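Arylsulfatase (Pseudoalteromonas sp. MB47, PDB 7AJ0) is a sulfatase active on the seaweed polysaccharide fucoidan, from which it probably removes sulfate groups as an exo-acting hydrolase. Local coordinates at residues 54-59 with 263-268; 247-252 with 303-308. One frame throughout, in Å; residues are numbered along the deposited sequence.

How the interactions relate
Interaction 1 joins two neighbouring parallel strands of the central sheet; interaction 2 joins the two helices that pack over one face of that sheet. Their centres are about 11 Å apart and they touch directly. His266 ND1 of strand 262-267 lies 2.7 Å from Ser248 OG of helix 240-258, a probable hydrogen bond between sheet and helix, while Leu57 CD2 packs 3.7 Å from Leu305 CD1 on helix 290-311. Along the chain, the segments of the two interactions alternate. Interaction 1 lies nearer the calcium site: the side chain of Leu58 is about 8 Å from the ion, whose site includes Asp60 and Asp61, directly after residues 54-59.

Interaction 1 of 2, residues 54-59 with 263-268; sequences VLVLLV and YLIHSF
Val54 runs alongside the Tyr263 ring, its CB 3.6 Å from Tyr263 CD2. Tyr263 carries CG anti to its own N (chi1 -174°), and this reach brings its OH within 3.9 Å of Val56 CG2; Gln141 and Ser384 hydrogen-bond that hydroxyl. With an alanine in place of Tyr263, the flank of Val54 and Val56 is likely to lose its cover, and Gln141 and Ser384 the hydroxyl they share. On the other face of the sheet, Leu55 CD1 rests 3.6 Å from Leu264 CD2. The backbones pair in parallel in the middle of the mixed sheet of this alkaline phosphatase-like fold, and strand 53-59 runs directly into the calcium-site residues Asp60 and Asp61. Val56 N, bonded to Leu264 O at 2.9 Å, makes a nearly straight bond (173°). The looser part is the final backbone bond, Phe268 N to Leu58 O, which is bent and weak (129°); a water donates to the same Leu58 O at 2.6 Å, as well as to Phe268 O and Ser267 OG, the last held further by Lys157 O and Arg106. The Phe268 ring touches Val59 CG2 through its CD2 at 3.8 Å, while His266 CD2 sits over the centre of one ring face.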
ATOM      1  N   VAL A  54     -42.292   4.056  26.968  1.00 24.87           N
ATOM      2  CA  VAL A  54     -41.226   3.891  25.992  1.00 24.33           C
ATOM      3  C   VAL A  54     -40.179   2.968  26.596  1.00 24.17           C
ATOM      4  O   VAL A  54     -39.767   3.158  27.745  1.00 24.39           O
ATOM      5  CB  VAL A  54     -40.589   5.233  25.584  1.00 24.20           C
ATOM      6  CG1 VAL A  54     -39.467   4.994  24.582  1.00 23.69           C
ATOM      7  CG2 VAL A  54     -41.638   6.168  25.004  1.00 24.42           C
ATOM      8  N   LEU A  55     -39.767   1.963  25.832  1.00 23.83           N
ATOM      9  CA  LEU A  55     -38.680   1.073  26.205  1.00 23.66           C
ATOM     10  C   LEU A  55     -37.622   1.165  25.119  1.00 23.20           C
ATOM     11  O   LEU A  55     -37.883   0.807  23.965  1.00 23.00           O
ATOM     12  CB  LEU A  55     -39.172  -0.368  26.366  1.00 23.78           C
ATOM     13  CG  LEU A  55     -38.098  -1.420  26.640  1.00 23.64           C
ATOM     14  CD1 LEU A  55     -37.432  -1.192  27.987  1.00 23.86           C
ATOM     15  CD2 LEU A  55     -38.701  -2.819  26.563  1.00 23.78           C
ATOM     16  N   VAL A  56     -36.451   1.674  25.478  1.00 23.45           N
ATOM     17  CA  VAL A  56     -35.327   1.784  24.557  1.00 22.73           C
ATOM     18  C   VAL A  56     -34.337   0.685  24.916  1.00 22.64           C
ATOM     19  O   VAL A  56     -33.702   0.730  25.975  1.00 22.82           O
ATOM     20  CB  VAL A  56     -34.672   3.170  24.619  1.00 22.72           C
ATOM     21  CG1 VAL A  56     -33.565   3.276  23.578  1.00 22.38           C
ATOM     22  CG2 VAL A  56     -35.710   4.262  24.418  1.00 22.90           C
ATOM     23  N   LEU A  57     -34.217  -0.316  24.046  1.00 22.43           N
ATOM     24  CA  LEU A  57     -33.238  -1.385  24.212  1.00 22.37           C
ATOM     25  C   LEU A  57     -31.964  -0.966  23.486  1.00 22.10           C
ATOM     26  O   LEU A  57     -31.924  -0.935  22.251  1.00 21.87           O
ATOM     27  CB  LEU A  57     -33.771  -2.705  23.667  1.00 22.37           C
ATOM     28  CG  LEU A  57     -35.024  -3.256  24.345  1.00 22.69           C
ATOM     29  CD1 LEU A  57     -35.551  -4.465  23.585  1.00 35.03           C
ATOM     30  CD2 LEU A  57     -34.731  -3.612  25.792  1.00 22.98           C
ATOM     31  N   LEU A  58     -30.931  -0.637  24.249  1.00 22.18           N
ATOM     32  CA  LEU A  58     -29.695  -0.076  23.715  1.00 22.02           C
ATOM     33  C   LEU A  58     -28.591  -1.111  23.889  1.00 22.03           C
ATOM     34  O   LEU A  58     -28.096  -1.322  25.000  1.00 22.27           O
ATOM     35  CB  LEU A  58     -29.358   1.231  24.421  1.00 22.18           C
ATOM     36  CG  LEU A  58     -28.250   2.093  23.821  1.00 22.07           C
ATOM     37  CD1 LEU A  58     -28.607   2.569  22.422  1.00 26.64           C
ATOM     38  CD2 LEU A  58     -27.987   3.275  24.743  1.00 28.00           C
ATOM     39  N   VAL A  59     -28.214  -1.756  22.795  1.00 21.83           N
ATOM     40  CA  VAL A  59     -27.114  -2.712  22.798  1.00 21.86           C
ATOM     41  C   VAL A  59     -25.817  -1.962  22.527  1.00 21.82           C
ATOM     42  O   VAL A  59     -25.788  -0.994  21.759  1.00 21.66           O
ATOM     43  CB  VAL A  59     -27.346  -3.824  21.760  1.00 21.75           C
ATOM     44  CG1 VAL A  59     -26.298  -4.915  21.912  1.00 22.34           C
ATOM     45  CG2 VAL A  59     -28.743  -4.398  21.910  1.00 29.78           C
ATOM     46  N   TYR A 263     -40.636   5.317  31.444  1.00 25.97           N
ATOM     47  CA  TYR A 263     -39.647   5.535  30.396  1.00 25.41           C
ATOM     48  C   TYR A 263     -38.370   4.842  30.852  1.00 25.23           C
ATOM     49  O   TYR A 263     -37.728   5.288  31.810  1.00 25.51           O
ATOM     50  CB  TYR A 263     -39.406   7.018  30.138  1.00 25.48           C
ATOM     51  CG  TYR A 263     -38.498   7.262  28.954  1.00 24.95           C
ATOM     52  CD1 TYR A 263     -37.123   7.126  29.071  1.00 24.72           C
ATOM     53  CD2 TYR A 263     -39.017   7.615  27.717  1.00 26.00           C
ATOM     54  CE1 TYR A 263     -36.289   7.337  27.993  1.00 24.29           C
ATOM     55  CE2 TYR A 263     -38.191   7.831  26.630  1.00 25.33           C
ATOM     56  CZ  TYR A 263     -36.827   7.690  26.776  1.00 24.07           C
ATOM     57  OH  TYR A 263     -35.993   7.903  25.702  1.00 23.69           O
ATOM     58  N   LEU A 264     -38.008   3.756  30.176  1.00 24.82           N
ATOM     59  CA  LEU A 264     -36.875   2.928  30.567  1.00 24.69           C
ATOM     60  C   LEU A 264     -35.889   2.840  29.415  1.00 24.16           C
ATOM     61  O   LEU A 264     -36.261   2.449  28.303  1.00 23.85           O
ATOM     62  CB  LEU A 264     -37.335   1.526  30.976  1.00 24.81           C
ATOM     63  CG  LEU A 264     -36.210   0.514  31.197  1.00 24.67           C
ATOM     64  CD1 LEU A 264     -35.265   0.992  32.287  1.00 24.94           C
ATOM     65  CD2 LEU A 264     -36.770  -0.856  31.540  1.00 24.84           C
ATOM     66  N   ILE A 265     -34.636   3.193  29.687  1.00 24.11           N
ATOM     67  CA  ILE A 265     -33.516   2.898  28.800  1.00 23.69           C
ATOM     68  C   ILE A 265     -32.807   1.686  29.403  1.00 23.74           C
ATOM     69  O   ILE A 265     -32.100   1.800  30.406  1.00 24.01           O
ATOM     70  CB  ILE A 265     -32.568   4.082  28.651  1.00 23.66           C
ATOM     71  CG1 ILE A 265     -33.259   5.230  27.918  1.00 26.99           C
ATOM     72  CG2 ILE A 265     -31.302   3.651  27.909  1.00 23.31           C
ATOM     73  CD1 ILE A 265     -32.462   6.519  27.906  1.00 23.71           C
ATOM     74  N   HIS A 266     -32.993   0.518  28.790  1.00 23.51           N
ATOM     75  CA  HIS A 266     -32.270  -0.687  29.183  1.00 23.55           C
ATOM     76  C   HIS A 266     -30.991  -0.752  28.355  1.00 23.22           C
ATOM     77  O   HIS A 266     -31.031  -1.061  27.160  1.00 22.89           O
ATOM     78  CB  HIS A 266     -33.115  -1.937  28.979  1.00 23.56           C
ATOM     79  CG  HIS A 266     -32.473  -3.179  29.510  1.00 23.70           C
ATOM     80  ND1 HIS A 266     -32.640  -3.606  30.811  1.00 24.14           N
ATOM     81  CD2 HIS A 266     -31.643  -4.075  28.924  1.00 23.51           C
ATOM     82  CE1 HIS A 266     -31.952  -4.718  30.998  1.00 24.21           C
ATOM     83  NE2 HIS A 266     -31.339  -5.024  29.869  1.00 23.83           N
ATOM     84  N   SER A 267     -29.862  -0.465  28.990  1.00 25.56           N
ATOM     85  CA  SER A 267     -28.578  -0.291  28.316  1.00 23.15           C
ATOM     86  C   SER A 267     -27.710  -1.511  28.603  1.00 23.23           C
ATOM     87  O   SER A 267     -26.984  -1.557  29.595  1.00 23.55           O
ATOM     88  CB  SER A 267     -27.919   1.013  28.789  1.00 23.33           C
ATOM     89  OG  SER A 267     -26.617   1.172  28.254  1.00 23.20           O
ATOM     90  N   PHE A 268     -27.789  -2.504  27.717  1.00 22.99           N
ATOM     91  CA  PHE A 268     -26.983  -3.704  27.873  1.00 23.09           C
ATOM     92  C   PHE A 268     -25.514  -3.342  28.050  1.00 23.18           C
ATOM     93  O   PHE A 268     -25.015  -2.380  27.457  1.00 23.32           O
ATOM     94  CB  PHE A 268     -27.109  -4.618  26.649  1.00 24.97           C
ATOM     95  CG  PHE A 268     -28.476  -5.191  26.440  1.00 22.80           C
ATOM     96  CD1 PHE A 268     -28.840  -6.381  27.043  1.00 23.06           C
ATOM     97  CD2 PHE A 268     -29.385  -4.560  25.612  1.00 22.57           C
ATOM     98  CE1 PHE A 268     -30.091  -6.919  26.841  1.00 23.11           C
ATOM     99  CE2 PHE A 268     -30.640  -5.094  25.406  1.00 22.62           C
ATOM    100  CZ  PHE A 268     -30.991  -6.276  26.020  1.00 22.89           C
TER
HETATM  101  O   HOH W   1     -25.843  -0.315  25.921  1.00 22.07           O

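Interaction 2 of 2, residues 247-252 with 303-308; sequences ESVKFI and GELVAL
Leu308 swings CG away from its backbone N (chi1 170°), so that CD2 reaches across to Val249 and Ile252, whereas Leu305, with CG anti to its carbonyl carbon (chi1 -68°), turns CD2 toward Val249 and Ser248. Leu308 CD2 is the hub: it lies 3.7 Å from Val249 CA and 3.8 Å from each of that residue's methyls, CG1 and CG2, and so meets both branches and the backbone. Ile252 and Leu308 pass each other head to tail, with Ile252 CG2 4.0 Å from Leu308 CD2. Leu305 CD2 adds a looser contact, 4.2 Å from both Val249 CG2 and Ser248 CB. Everything that meets between the two segments is apolar, and segments 247-252 and 303-308 run almost parallel (crossing angle -15°), their axes 10.7 Å apart at closest, a wide spacing at which leucine side chains bridge the gap. Beside this apolar contact, Glu304 forms a salt bridge with Arg245, which also ties the two helices together. Helix 240-258 leads into strand 262-267, and helix 290-311 carries the chain from that strand to strand 318-324, a parallel beta-alpha-beta crossover passing strand 53-59. On the side facing the sheet, Ser248 packs on Ile155, Phe251 on Ala153 and Phe262, and Leu305 on His266.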
ATOM      1  N   GLU A 247     -33.402  -6.099  37.275  1.00 26.82           N
ATOM      2  CA  GLU A 247     -33.752  -4.769  37.764  1.00 27.00           C
ATOM      3  C   GLU A 247     -34.759  -4.084  36.847  1.00 26.67           C
ATOM      4  O   GLU A 247     -35.653  -3.375  37.323  1.00 26.97           O
ATOM      5  CB  GLU A 247     -32.493  -3.917  37.915  1.00 26.94           C
ATOM      6  CG  GLU A 247     -31.642  -4.283  39.122  1.00 27.47           C
ATOM      7  CD  GLU A 247     -32.319  -3.949  40.441  1.00 28.34           C
ATOM      8  OE1 GLU A 247     -33.135  -3.003  40.475  1.00 28.22           O
ATOM      9  OE2 GLU A 247     -32.035  -4.637  41.446  1.00 35.49           O
ATOM     10  N   SER A 248     -34.629  -4.274  35.532  1.00 26.10           N
ATOM     11  CA  SER A 248     -35.617  -3.714  34.615  1.00 25.84           C
ATOM     12  C   SER A 248     -36.976  -4.383  34.787  1.00 26.13           C
ATOM     13  O   SER A 248     -38.012  -3.728  34.630  1.00 26.22           O
ATOM     14  CB  SER A 248     -35.140  -3.850  33.172  1.00 25.23           C
ATOM     15  OG  SER A 248     -34.159  -2.874  32.870  1.00 27.46           O
ATOM     16  N   VAL A 249     -36.993  -5.679  35.103  1.00 26.33           N
ATOM     17  CA  VAL A 249     -38.256  -6.355  35.385  1.00 26.71           C
ATOM     18  C   VAL A 249     -38.902  -5.757  36.629  1.00 27.30           C
ATOM     19  O   VAL A 249     -40.095  -5.433  36.636  1.00 27.53           O
ATOM     20  CB  VAL A 249     -38.031  -7.869  35.534  1.00 26.88           C
ATOM     21  CG1 VAL A 249     -39.264  -8.533  36.133  1.00 27.43           C
ATOM     22  CG2 VAL A 249     -37.691  -8.491  34.188  1.00 26.37           C
ATOM     23  N   LYS A 250     -38.122  -5.595  37.700  1.00 27.61           N
ATOM     24  CA  LYS A 250     -38.660  -4.979  38.910  1.00 28.22           C
ATOM     25  C   LYS A 250     -39.188  -3.578  38.623  1.00 28.14           C
ATOM     26  O   LYS A 250     -40.250  -3.192  39.124  1.00 28.59           O
ATOM     27  CB  LYS A 250     -37.591  -4.935  40.001  1.00 28.56           C
ATOM     28  CG  LYS A 250     -37.237  -6.294  40.589  1.00 28.86           C
ATOM     29  CD  LYS A 250     -36.202  -6.167  41.701  1.00 31.03           C
ATOM     30  CE  LYS A 250     -35.833  -7.527  42.283  1.00 51.65           C
ATOM     31  NZ  LYS A 250     -34.769  -7.434  43.326  1.00 64.40           N
ATOM     32  N   PHE A 251     -38.467  -2.807  37.806  1.00 27.62           N
ATOM     33  CA  PHE A 251     -38.874  -1.431  37.535  1.00 27.58           C
ATOM     34  C   PHE A 251     -40.188  -1.383  36.763  1.00 27.51           C
ATOM     35  O   PHE A 251     -41.104  -0.634  37.122  1.00 27.89           O
ATOM     36  CB  PHE A 251     -37.774  -0.699  36.764  1.00 27.05           C
ATOM     37  CG  PHE A 251     -38.108   0.729  36.453  1.00 27.03           C
ATOM     38  CD1 PHE A 251     -37.960   1.711  37.418  1.00 27.51           C
ATOM     39  CD2 PHE A 251     -38.580   1.088  35.202  1.00 26.60           C
ATOM     40  CE1 PHE A 251     -38.276   3.026  37.142  1.00 27.55           C
ATOM     41  CE2 PHE A 251     -38.894   2.404  34.916  1.00 26.64           C
ATOM     42  CZ  PHE A 251     -38.741   3.374  35.888  1.00 28.57           C
ATOM     43  N   ILE A 252     -40.298  -2.171  35.692  1.00 27.07           N
ATOM     44  CA  ILE A 252     -41.522  -2.169  34.896  1.00 27.04           C
ATOM     45  C   ILE A 252     -42.703  -2.637  35.737  1.00 27.68           C
ATOM     46  O   ILE A 252     -43.784  -2.036  35.703  1.00 27.96           O
ATOM     47  CB  ILE A 252     -41.337  -3.032  33.634  1.00 26.52           C
ATOM     48  CG1 ILE A 252     -40.457  -2.289  32.625  1.00 25.94           C
ATOM     49  CG2 ILE A 252     -42.683  -3.391  33.020  1.00 26.66           C
ATOM     50  CD1 ILE A 252     -39.908  -3.158  31.522  1.00 25.46           C
ATOM     51  N   GLY A 303     -36.384 -10.856  24.502  1.00 23.90           N
ATOM     52  CA  GLY A 303     -37.639 -11.581  24.515  1.00 24.28           C
ATOM     53  C   GLY A 303     -38.289 -11.631  25.881  1.00 25.06           C
ATOM     54  O   GLY A 303     -39.520 -11.605  25.986  1.00 24.95           O
ATOM     55  N   GLU A 304     -37.483 -11.702  26.943  1.00 24.75           N
ATOM     56  CA  GLU A 304     -38.039 -11.728  28.291  1.00 25.17           C
ATOM     57  C   GLU A 304     -38.724 -10.408  28.631  1.00 25.14           C
ATOM     58  O   GLU A 304     -39.788 -10.400  29.261  1.00 25.53           O
ATOM     59  CB  GLU A 304     -36.936 -12.038  29.305  1.00 25.29           C
ATOM     60  CG  GLU A 304     -36.397 -13.466  29.235  1.00 33.82           C
ATOM     61  CD  GLU A 304     -35.036 -13.618  29.902  1.00 45.12           C
ATOM     62  OE1 GLU A 304     -34.622 -12.691  30.630  1.00 36.48           O
ATOM     63  OE2 GLU A 304     -34.375 -14.662  29.693  1.00 40.55           O
ATOM     64  N   LEU A 305     -38.136  -9.284  28.217  1.00 24.73           N
ATOM     65  CA  LEU A 305     -38.751  -7.989  28.487  1.00 24.73           C
ATOM     66  C   LEU A 305     -40.027  -7.805  27.674  1.00 27.60           C
ATOM     67  O   LEU A 305     -41.009  -7.238  28.168  1.00 25.07           O
ATOM     68  CB  LEU A 305     -37.756  -6.868  28.193  1.00 24.32           C
ATOM     69  CG  LEU A 305     -36.548  -6.795  29.129  1.00 24.35           C
ATOM     70  CD1 LEU A 305     -35.581  -5.702  28.693  1.00 26.50           C
ATOM     71  CD2 LEU A 305     -37.001  -6.567  30.564  1.00 24.82           C
ATOM     72  N   VAL A 306     -40.034  -8.276  26.424  1.00 25.67           N
ATOM     73  CA  VAL A 306     -41.250  -8.220  25.619  1.00 24.69           C
ATOM     74  C   VAL A 306     -42.331  -9.099  26.232  1.00 25.24           C
ATOM     75  O   VAL A 306     -43.511  -8.730  26.262  1.00 25.53           O
ATOM     76  CB  VAL A 306     -40.945  -8.631  24.166  1.00 27.66           C
ATOM     77  CG1 VAL A 306     -42.235  -8.921  23.411  1.00 25.47           C
ATOM     78  CG2 VAL A 306     -40.139  -7.549  23.460  1.00 23.93           C
ATOM     79  N   ALA A 307     -41.949 -10.279  26.726  1.00 25.45           N
ATOM     80  CA  ALA A 307     -42.935 -11.174  27.320  1.00 27.77           C
ATOM     81  C   ALA A 307     -43.473 -10.615  28.630  1.00 26.38           C
ATOM     82  O   ALA A 307     -44.637 -10.851  28.972  1.00 26.87           O
ATOM     83  CB  ALA A 307     -42.325 -12.557  27.542  1.00 26.20           C
ATOM     84  N   LEU A 308     -42.645  -9.881  29.374  1.00 26.20           N
ATOM     85  CA  LEU A 308     -43.120  -9.228  30.589  1.00 26.56           C
ATOM     86  C   LEU A 308     -44.173  -8.175  30.260  1.00 26.63           C
ATOM     87  O   LEU A 308     -45.219  -8.102  30.915  1.00 27.14           O
ATOM     88  CB  LEU A 308     -41.943  -8.607  31.338  1.00 26.37           C
ATOM     89  CG  LEU A 308     -42.289  -7.689  32.511  1.00 26.72           C
ATOM     90  CD1 LEU A 308     -43.072  -8.445  33.577  1.00 27.39           C
ATOM     91  CD2 LEU A 308     -41.021  -7.074  33.093  1.00 26.52           C
TER